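Local coordinates for tryptophanyl-tRNA synthetase (Aeropyrum pernix, PDB 3A04), which joins L-tryptophan to its cognate tRNA(Trp) at the expense of ATP, releasing AMP and diphosphate, at residues L62-A66 / R67-V71; I95-K99 / N100-V104; L139-P143 / K144-F148. One frame throughout, in Å; residues are numbered along the deposited sequence.

Contact 1. Residues L62-A66 / R67-V71; sequences LEAKA and RGERV
The guanidinium of R67 lies with one face over the backbone of the last helical turn: CA of A64 sits 3.9 Å from the plane of the R67 group, above its centre. E63 O lies over this face as well, near NH1. Along the NE and NH2 side the carboxylate of E69 closes a salt bridge in which a single oxygen does the work. R67 NE meets E69 OE2 at 2.7 Å, nearly along the C-O axis of the acid but 23° out of the guanidinium plane, and NH2 adds a weak bond to the same oxygen. R67 reaches back in this way because its CG is wedged between backbone N and carbonyl carbon (chi1 56°), from where the extended chain runs over the A64 carbonyl. The methyl of A64 lies under the ion pair, with its CB 3.7 Å from E69 OE2.

Beneath these side chains helix 58-66 ends in a Schellman motif, with G68 at positive phi. E69 N returns to A64 O at 2.9 Å and G68 N to K65 O at 3.0 Å, while R67 N still makes a helical bond to E63 O. A water donates to both K65 O and E69 O, bridging the helix end to the departing chain.

That chain enters strand 72-77, and V71 is the apolar residue that turns back onto the helix. Its CG1 touches A64 CB at 4.0 Å, and its CG2 packs on the K65 methylenes, closest at CD (3.8 Å), the two side chains crossing at about a right angle. With CG anti to the backbone N (chi1 -165°), K65 carries its methylenes across V71 CG2 before bending at chi4, and its NZ hydrogen-bonds to N100 O, just past the end of helix 85-99.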
loop_
_atom_site.group_PDB
_atom_site.type_symbol
_atom_site.label_atom_id
_atom_site.label_comp_id
_atom_site.label_asym_id
_atom_site.label_seq_id
_atom_site.Cartn_x
_atom_site.Cartn_y
_atom_site.Cartn_z
ATOM N N LEU A 62 -2.850 -3.299 -31.306
ATOM C CA LEU A 62 -3.377 -4.038 -32.435
ATOM C C LEU A 62 -2.143 -4.571 -33.236
ATOM O O LEU A 62 -2.164 -5.717 -33.748
ATOM C CB LEU A 62 -4.239 -3.058 -33.299
ATOM C CG LEU A 62 -5.646 -2.783 -32.658
ATOM C CD1 LEU A 62 -6.435 -1.681 -33.444
ATOM C CD2 LEU A 62 -6.492 -4.062 -32.468
ATOM N N GLU A 63 -1.060 -3.774 -33.237
ATOM C CA GLU A 63 0.212 -4.240 -33.913
ATOM C C GLU A 63 0.709 -5.487 -33.211
ATOM O O GLU A 63 1.028 -6.544 -33.867
ATOM C CB GLU A 63 1.283 -3.113 -33.952
ATOM C CG GLU A 63 1.061 -2.078 -35.127
ATOM C CD GLU A 63 1.765 -0.703 -34.984
ATOM O OE1 GLU A 63 2.480 -0.439 -33.979
ATOM O OE2 GLU A 63 1.588 0.155 -35.897
ATOM N N ALA A 64 0.785 -5.423 -31.877
ATOM C CA ALA A 64 1.168 -6.679 -31.154
ATOM C C ALA A 64 0.253 -7.864 -31.452
ATOM O O ALA A 64 0.703 -9.044 -31.728
ATOM C CB ALA A 64 1.208 -6.415 -29.641
ATOM N N LYS A 65 -1.075 -7.592 -31.397
ATOM C CA LYS A 65 -1.998 -8.659 -31.679
ATOM C C LYS A 65 -1.821 -9.294 -33.075
ATOM O O LYS A 65 -1.956 -10.539 -33.217
ATOM C CB LYS A 65 -3.428 -8.146 -31.570
ATOM C CG LYS A 65 -4.457 -9.240 -31.498
ATOM C CD LYS A 65 -5.848 -8.569 -31.393
ATOM C CE LYS A 65 -6.825 -9.588 -30.842
ATOM N NZ LYS A 65 -7.018 -10.801 -31.737
ATOM N N ALA A 66 -1.677 -8.452 -34.082
ATOM C CA ALA A 66 -1.479 -8.965 -35.459
ATOM C C ALA A 66 -0.195 -9.834 -35.622
ATOM O O ALA A 66 -0.175 -10.725 -36.435
ATOM C CB ALA A 66 -1.540 -7.820 -36.510
ATOM N N ARG A 67 0.854 -9.618 -34.842
ATOM C CA ARG A 67 2.011 -10.471 -35.025
ATOM C C ARG A 67 1.885 -11.668 -34.136
ATOM O O ARG A 67 2.815 -12.495 -34.096
ATOM C CB ARG A 67 3.332 -9.763 -34.781
ATOM C CG ARG A 67 3.500 -9.090 -33.426
ATOM C CD ARG A 67 4.997 -8.698 -33.240
ATOM N NE ARG A 67 5.126 -7.862 -32.064
ATOM C CZ ARG A 67 5.037 -6.542 -32.065
ATOM N NH1 ARG A 67 4.857 -5.895 -33.198
ATOM N NH2 ARG A 67 5.115 -5.876 -30.905
ATOM N N GLY A 68 0.749 -11.764 -33.402
ATOM C CA GLY A 68 0.415 -13.014 -32.721
ATOM C C GLY A 68 0.614 -12.972 -31.217
ATOM O O GLY A 68 0.492 -14.028 -30.535
ATOM N N GLU A 69 0.896 -11.792 -30.681
ATOM C CA GLU A 69 1.092 -11.687 -29.205
ATOM C C GLU A 69 -0.330 -11.744 -28.502
ATOM O O GLU A 69 -1.301 -11.244 -29.110
ATOM C CB GLU A 69 1.874 -10.374 -28.836
ATOM C CG GLU A 69 3.485 -10.420 -28.913
ATOM C CD GLU A 69 4.245 -9.080 -28.597
ATOM O OE1 GLU A 69 4.816 -8.755 -27.531
ATOM O OE2 GLU A 69 4.377 -8.331 -29.524
ATOM N N ARG A 70 -0.463 -12.358 -27.320
ATOM C CA ARG A 70 -1.790 -12.287 -26.620
ATOM C C ARG A 70 -1.854 -10.873 -25.987
ATOM O O ARG A 70 -0.848 -10.437 -25.388
ATOM C CB ARG A 70 -2.006 -13.387 -25.580
ATOM C CG ARG A 70 -3.513 -13.466 -25.059
ATOM C CD ARG A 70 -4.526 -14.054 -26.042
ATOM N NE ARG A 70 -5.916 -14.129 -25.525
ATOM C CZ ARG A 70 -6.306 -14.765 -24.406
ATOM N NH1 ARG A 70 -5.412 -15.365 -23.586
ATOM N NH2 ARG A 70 -7.588 -14.743 -24.061
ATOM N N VAL A 71 -2.956 -10.133 -26.227
ATOM C CA VAL A 71 -3.149 -8.723 -25.729
ATOM C C VAL A 71 -4.288 -8.718 -24.693
ATOM O O VAL A 71 -5.031 -9.690 -24.643
ATOM C CB VAL A 71 -3.402 -7.679 -26.814
ATOM C CG1 VAL A 71 -2.145 -7.462 -27.633
ATOM C CG2 VAL A 71 -4.627 -8.027 -27.806
HETATM O O HOH W 1 -2.724 -12.310 -31.242
#

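Contact 2. Residues I95-K99 / N100-V104; sequences IYLQK and NGFKV
A Schellman motif ends helix 85-99 within the beta-alpha-beta unit that leads from strand 72-77 to strand 103-108, part of the nucleotide-binding fold of class I synthetases. G101, at positive phi, is its C-prime residue: F102 N bonds to L97 O at 3.0 Å and G101 N to Q98 O at 3.0 Å.

N100 adds a side-chain clasp. Its backbone N and its ND2 both donate to Y96 O, the amide at 2.9 Å and fairly straight (158°). The acceptor lies in the amide plane of N100, yet ND2 stands above the carbonyl plane of Y96. The same ND2 hangs over one face of the Y96 ring, 3.4 Å from CE1 of Y96 and displaced toward the rim, with ring and amide planes 48° apart. The Y96 hydroxyl bonds further off to E42 O.

On the apolar flank L97 grips F102 through two atoms. Its CD2 makes a CH-pi contact over the centre of the F102 ring, 3.9 Å from the centroid, and L97 CB abuts F102 CG. F102 is packed in addition against F58, I61 and K65 of helix 58-66.

With CG anti to the backbone N (chi1 -176°), the extended side chain of Q98 crosses V104 at about a right angle, its NE2 3.5 Å from V104 CG2, while its OE1 accepts from D142 N. One water accepts from Q98 NE2 and V104 N; another donates to Q98 O and F102 O. The chemistry thus divides the turn: backbone N-H groups of N100, G101 and F102 meet the last helical carbonyls, with the N100 amide a second donor to Y96 O, whereas leucine and phenylalanine close the buried side by dispersion.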
loop_
_atom_site.group_PDB
_atom_site.type_symbol
_atom_site.label_atom_id
_atom_site.label_comp_id
_atom_site.label_asym_id
_atom_site.label_seq_id
_atom_site.Cartn_x
_atom_site.Cartn_y
_atom_site.Cartn_z
ATOM N N ILE A 95 -16.721 -7.429 -23.695
ATOM C CA ILE A 95 -17.167 -8.664 -24.378
ATOM C C ILE A 95 -16.746 -8.617 -25.818
ATOM O O ILE A 95 -16.271 -9.584 -26.375
ATOM C CB ILE A 95 -18.749 -8.806 -24.299
ATOM C CG1 ILE A 95 -19.098 -9.088 -22.816
ATOM C CG2 ILE A 95 -19.268 -9.926 -25.214
ATOM C CD1 ILE A 95 -20.627 -9.050 -22.460
ATOM N N TYR A 96 -16.911 -7.489 -26.451
ATOM C CA TYR A 96 -16.421 -7.406 -27.837
ATOM C C TYR A 96 -14.911 -7.807 -27.908
ATOM O O TYR A 96 -14.479 -8.638 -28.716
ATOM C CB TYR A 96 -16.636 -5.935 -28.340
ATOM C CG TYR A 96 -15.865 -5.643 -29.617
ATOM C CD1 TYR A 96 -16.378 -6.031 -30.878
ATOM C CD2 TYR A 96 -14.612 -4.942 -29.569
ATOM C CE1 TYR A 96 -15.655 -5.748 -32.081
ATOM C CE2 TYR A 96 -13.877 -4.716 -30.762
ATOM C CZ TYR A 96 -14.425 -5.104 -32.019
ATOM O OH TYR A 96 -13.697 -4.882 -33.218
ATOM N N LEU A 97 -14.096 -7.158 -27.076
ATOM C CA LEU A 97 -12.672 -7.462 -27.127
ATOM C C LEU A 97 -12.458 -8.919 -26.773
ATOM O O LEU A 97 -11.654 -9.540 -27.398
ATOM C CB LEU A 97 -11.875 -6.495 -26.185
ATOM C CG LEU A 97 -12.048 -5.006 -26.628
ATOM C CD1 LEU A 97 -11.561 -4.059 -25.531
ATOM C CD2 LEU A 97 -11.172 -4.702 -27.901
ATOM N N GLN A 98 -13.174 -9.474 -25.794
ATOM C CA GLN A 98 -12.944 -10.868 -25.444
ATOM C C GLN A 98 -13.250 -11.798 -26.639
ATOM O O GLN A 98 -12.481 -12.742 -26.902
ATOM C CB GLN A 98 -13.811 -11.282 -24.272
ATOM C CG GLN A 98 -13.568 -12.707 -23.764
ATOM C CD GLN A 98 -14.204 -12.890 -22.418
ATOM O OE1 GLN A 98 -15.414 -12.973 -22.314
ATOM N NE2 GLN A 98 -13.393 -12.935 -21.353
ATOM N N LYS A 99 -14.388 -11.589 -27.306
ATOM C CA LYS A 99 -14.669 -12.430 -28.491
ATOM C C LYS A 99 -13.605 -12.248 -29.577
ATOM O O LYS A 99 -13.531 -13.066 -30.452
ATOM C CB LYS A 99 -16.021 -12.041 -29.130
ATOM C CG LYS A 99 -17.203 -12.326 -28.207
ATOM C CD LYS A 99 -18.481 -11.729 -28.809
ATOM C CE LYS A 99 -19.732 -12.319 -28.096
ATOM N NZ LYS A 99 -20.945 -11.432 -28.462
ATOM N N ASN A 100 -12.917 -11.109 -29.611
ATOM C CA ASN A 100 -11.820 -10.929 -30.628
ATOM C C ASN A 100 -10.429 -11.305 -30.072
ATOM O O ASN A 100 -9.411 -10.949 -30.614
ATOM C CB ASN A 100 -11.870 -9.516 -31.180
ATOM C CG ASN A 100 -13.038 -9.324 -32.095
ATOM O OD1 ASN A 100 -12.959 -9.700 -33.273
ATOM N ND2 ASN A 100 -14.153 -8.803 -31.571
ATOM N N GLY A 101 -10.399 -12.122 -29.040
ATOM C CA GLY A 101 -9.139 -12.680 -28.612
ATOM C C GLY A 101 -8.462 -11.984 -27.418
ATOM O O GLY A 101 -7.438 -12.509 -26.919
ATOM N N PHE A 102 -8.983 -10.854 -26.895
ATOM C CA PHE A 102 -8.276 -10.183 -25.746
ATOM C C PHE A 102 -8.450 -10.941 -24.475
ATOM O O PHE A 102 -9.584 -11.412 -24.194
ATOM C CB PHE A 102 -8.805 -8.732 -25.532
ATOM C CG PHE A 102 -8.378 -7.761 -26.551
ATOM C CD1 PHE A 102 -8.620 -7.974 -27.883
ATOM C CD2 PHE A 102 -7.742 -6.559 -26.138
ATOM C CE1 PHE A 102 -8.211 -7.018 -28.836
ATOM C CE2 PHE A 102 -7.292 -5.615 -27.057
ATOM C CZ PHE A 102 -7.520 -5.826 -28.426
ATOM N N LYS A 103 -7.389 -11.001 -23.627
ATOM C CA LYS A 103 -7.559 -11.497 -22.273
ATOM C C LYS A 103 -8.248 -10.368 -21.479
ATOM O O LYS A 103 -7.789 -9.238 -21.474
ATOM C CB LYS A 103 -6.164 -11.850 -21.648
ATOM C CG LYS A 103 -6.246 -12.414 -20.224
ATOM C CD LYS A 103 -6.930 -13.810 -20.051
ATOM C CE LYS A 103 -6.968 -14.155 -18.612
ATOM N NZ LYS A 103 -7.500 -15.586 -18.388
ATOM N N VAL A 104 -9.321 -10.663 -20.773
ATOM C CA VAL A 104 -9.993 -9.639 -19.991
ATOM C C VAL A 104 -9.661 -9.800 -18.501
ATOM O O VAL A 104 -9.739 -10.910 -17.940
ATOM C CB VAL A 104 -11.580 -9.760 -20.130
ATOM C CG1 VAL A 104 -12.295 -8.665 -19.355
ATOM C CG2 VAL A 104 -11.978 -9.694 -21.649
HETATM O O HOH W 2 -10.536 -13.004 -21.718
HETATM O O HOH W 3 -10.241 -13.947 -25.495
#

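Contact 3. Residues L139-P143 / K144-F148; sequences LGLDP and KDTEF
D142 O is gripped twice by T146, whose OG1 donates at 2.7 Å and whose backbone N donates at 3.2 Å, the two arriving from opposite faces of the carbonyl plane. Helix 121-139 ends in a Schellman motif at G140, and D142 then opens an Asx turn that leads to strand 147-150, an outermost strand of the parallel part of the sheet in this nucleotide-binding fold. The T146 hydroxyl can reach D142 O because OG1 stands anti to its own carbonyl carbon (chi1 -61°), beside the backbone N, so that both donors face one acceptor. OG1 in turn receives a bond from Q98 NE2 of helix 85-99.

The side chain of D142 makes the Asx turn itself. Its OD1 takes K144 N at 2.7 Å, approached on the anti side and 33° out of the carboxylate plane, and D145 N adds a weaker, longer bond to that oxygen. One aspartate therefore uses both its main-chain carbonyl and its carboxylate to hold K144, D145 and T146, the bond to D145 being weak. The carboxylate of D145 leads elsewhere, to salt bridges with R70 and K103.

Below the polar turn lies a small apolar cluster. L141 and T146 cross at about a right angle, with L141 CD2 3.9 Å from T146 CG2. That threonine methyl rests 3.5 Å above the plane of the F148 ring, offset toward its rim. L141 is covered further by L94 and I95 of helix 85-99 and M136 of helix 121-139, and its CD2 comes to within 4.2 Å of F148 CZ.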
loop_
_atom_site.group_PDB
_atom_site.type_symbol
_atom_site.label_atom_id
_atom_site.label_comp_id
_atom_site.label_asym_id
_atom_site.label_seq_id
_atom_site.Cartn_x
_atom_site.Cartn_y
_atom_site.Cartn_z
ATOM N N LEU A 139 -24.396 -10.911 -18.852
ATOM C CA LEU A 139 -24.236 -10.150 -20.083
ATOM C C LEU A 139 -23.489 -10.845 -21.172
ATOM O O LEU A 139 -23.624 -10.452 -22.314
ATOM C CB LEU A 139 -23.569 -8.761 -19.841
ATOM C CG LEU A 139 -24.385 -7.611 -19.259
ATOM C CD1 LEU A 139 -23.468 -6.397 -18.931
ATOM C CD2 LEU A 139 -25.638 -7.120 -20.185
ATOM N N GLY A 140 -22.616 -11.796 -20.836
ATOM C CA GLY A 140 -21.937 -12.590 -21.822
ATOM C C GLY A 140 -20.423 -12.634 -21.637
ATOM O O GLY A 140 -19.717 -13.144 -22.491
ATOM N N LEU A 141 -19.926 -12.024 -20.558
ATOM C CA LEU A 141 -18.495 -12.107 -20.248
ATOM C C LEU A 141 -18.192 -13.563 -19.859
ATOM O O LEU A 141 -18.973 -14.194 -19.150
ATOM C CB LEU A 141 -18.110 -11.115 -19.126
ATOM C CG LEU A 141 -16.708 -10.493 -19.140
ATOM C CD1 LEU A 141 -16.223 -9.907 -20.521
ATOM C CD2 LEU A 141 -16.525 -9.428 -17.956
ATOM N N ASP A 142 -17.163 -14.144 -20.424
ATOM C CA ASP A 142 -16.915 -15.575 -20.251
ATOM C C ASP A 142 -16.436 -15.936 -18.823
ATOM O O ASP A 142 -15.379 -15.431 -18.390
ATOM C CB ASP A 142 -15.855 -15.944 -21.259
ATOM C CG ASP A 142 -15.450 -17.474 -21.219
ATOM O OD1 ASP A 142 -15.650 -18.174 -20.226
ATOM O OD2 ASP A 142 -14.796 -17.902 -22.174
ATOM N N PRO A 143 -17.168 -16.800 -18.093
ATOM C CA PRO A 143 -16.740 -17.120 -16.697
ATOM C C PRO A 143 -15.405 -17.842 -16.593
ATOM O O PRO A 143 -14.791 -17.758 -15.555
ATOM C CB PRO A 143 -17.848 -18.050 -16.175
ATOM C CG PRO A 143 -18.433 -18.701 -17.433
ATOM C CD PRO A 143 -18.329 -17.609 -18.521
ATOM N N LYS A 144 -14.997 -18.564 -17.630
ATOM C CA LYS A 144 -13.794 -19.378 -17.603
ATOM C C LYS A 144 -12.574 -18.489 -17.857
ATOM O O LYS A 144 -11.599 -18.552 -17.075
ATOM C CB LYS A 144 -13.825 -20.489 -18.679
ATOM C CG LYS A 144 -12.692 -21.553 -18.553
ATOM C CD LYS A 144 -12.491 -22.381 -19.854
ATOM C CE LYS A 144 -11.414 -23.474 -19.679
ATOM N NZ LYS A 144 -10.001 -22.946 -19.392
ATOM N N ASP A 145 -12.622 -17.670 -18.898
ATOM C CA ASP A 145 -11.393 -17.006 -19.340
ATOM C C ASP A 145 -11.241 -15.572 -18.810
ATOM O O ASP A 145 -10.186 -14.983 -19.030
ATOM C CB ASP A 145 -11.304 -16.940 -20.867
ATOM C CG ASP A 145 -9.846 -16.574 -21.365
ATOM O OD1 ASP A 145 -8.870 -17.217 -20.855
ATOM O OD2 ASP A 145 -9.669 -15.652 -22.255
ATOM N N THR A 146 -12.263 -15.024 -18.138
ATOM C CA THR A 146 -12.195 -13.673 -17.618
ATOM C C THR A 146 -11.442 -13.793 -16.297
ATOM O O THR A 146 -11.719 -14.681 -15.495
ATOM C CB THR A 146 -13.591 -13.048 -17.350
ATOM O OG1 THR A 146 -14.328 -12.979 -18.604
ATOM C CG2 THR A 146 -13.445 -11.525 -16.739
ATOM N N GLU A 147 -10.509 -12.879 -16.028
ATOM C CA GLU A 147 -9.812 -12.960 -14.709
ATOM C C GLU A 147 -10.353 -11.894 -13.787
ATOM O O GLU A 147 -10.017 -10.699 -13.937
ATOM C CB GLU A 147 -8.313 -12.845 -14.955
ATOM C CG GLU A 147 -7.430 -13.031 -13.637
ATOM C CD GLU A 147 -6.008 -13.524 -13.944
ATOM O OE1 GLU A 147 -5.799 -14.330 -14.929
ATOM O OE2 GLU A 147 -5.084 -13.089 -13.203
ATOM N N PHE A 148 -11.226 -12.263 -12.854
ATOM C CA PHE A 148 -11.766 -11.293 -11.885
ATOM C C PHE A 148 -10.862 -11.358 -10.649
ATOM O O PHE A 148 -10.457 -12.464 -10.276
ATOM C CB PHE A 148 -13.150 -11.724 -11.399
ATOM C CG PHE A 148 -14.222 -11.778 -12.531
ATOM C CD1 PHE A 148 -14.929 -10.631 -12.874
ATOM C CD2 PHE A 148 -14.483 -12.964 -13.213
ATOM C CE1 PHE A 148 -15.930 -10.647 -13.901
ATOM C CE2 PHE A 148 -15.519 -13.006 -14.247
ATOM C CZ PHE A 148 -16.211 -11.842 -14.561
HETATM O O HOH W 4 -13.180 -16.457 -14.110
#

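How the contacts relate
All three contacts are junctions where the chain leaves a helix, through a Schellman motif with a glycine at positive phi (G68, G101, G140), for neighbouring parallel strands of one sheet. All are partly buried. Contact 1, its centre about 23 Å from that of the chain, has the most exposed residues (E63, A66, R67, G68) and carries an ion pair on that side, above backbone bonds and a small apolar patch at V71. Contacts 2 and 3, about 14 and 15 Å out, each bury three (L97, F102, V104; L141, T146, F148); contact 3 lies just beyond its glycine, in a turn built by aspartate and threonine. R70 bonds to G101 O and D145, and backbone bonds V71-K103 and V104-E147 continue the sheet.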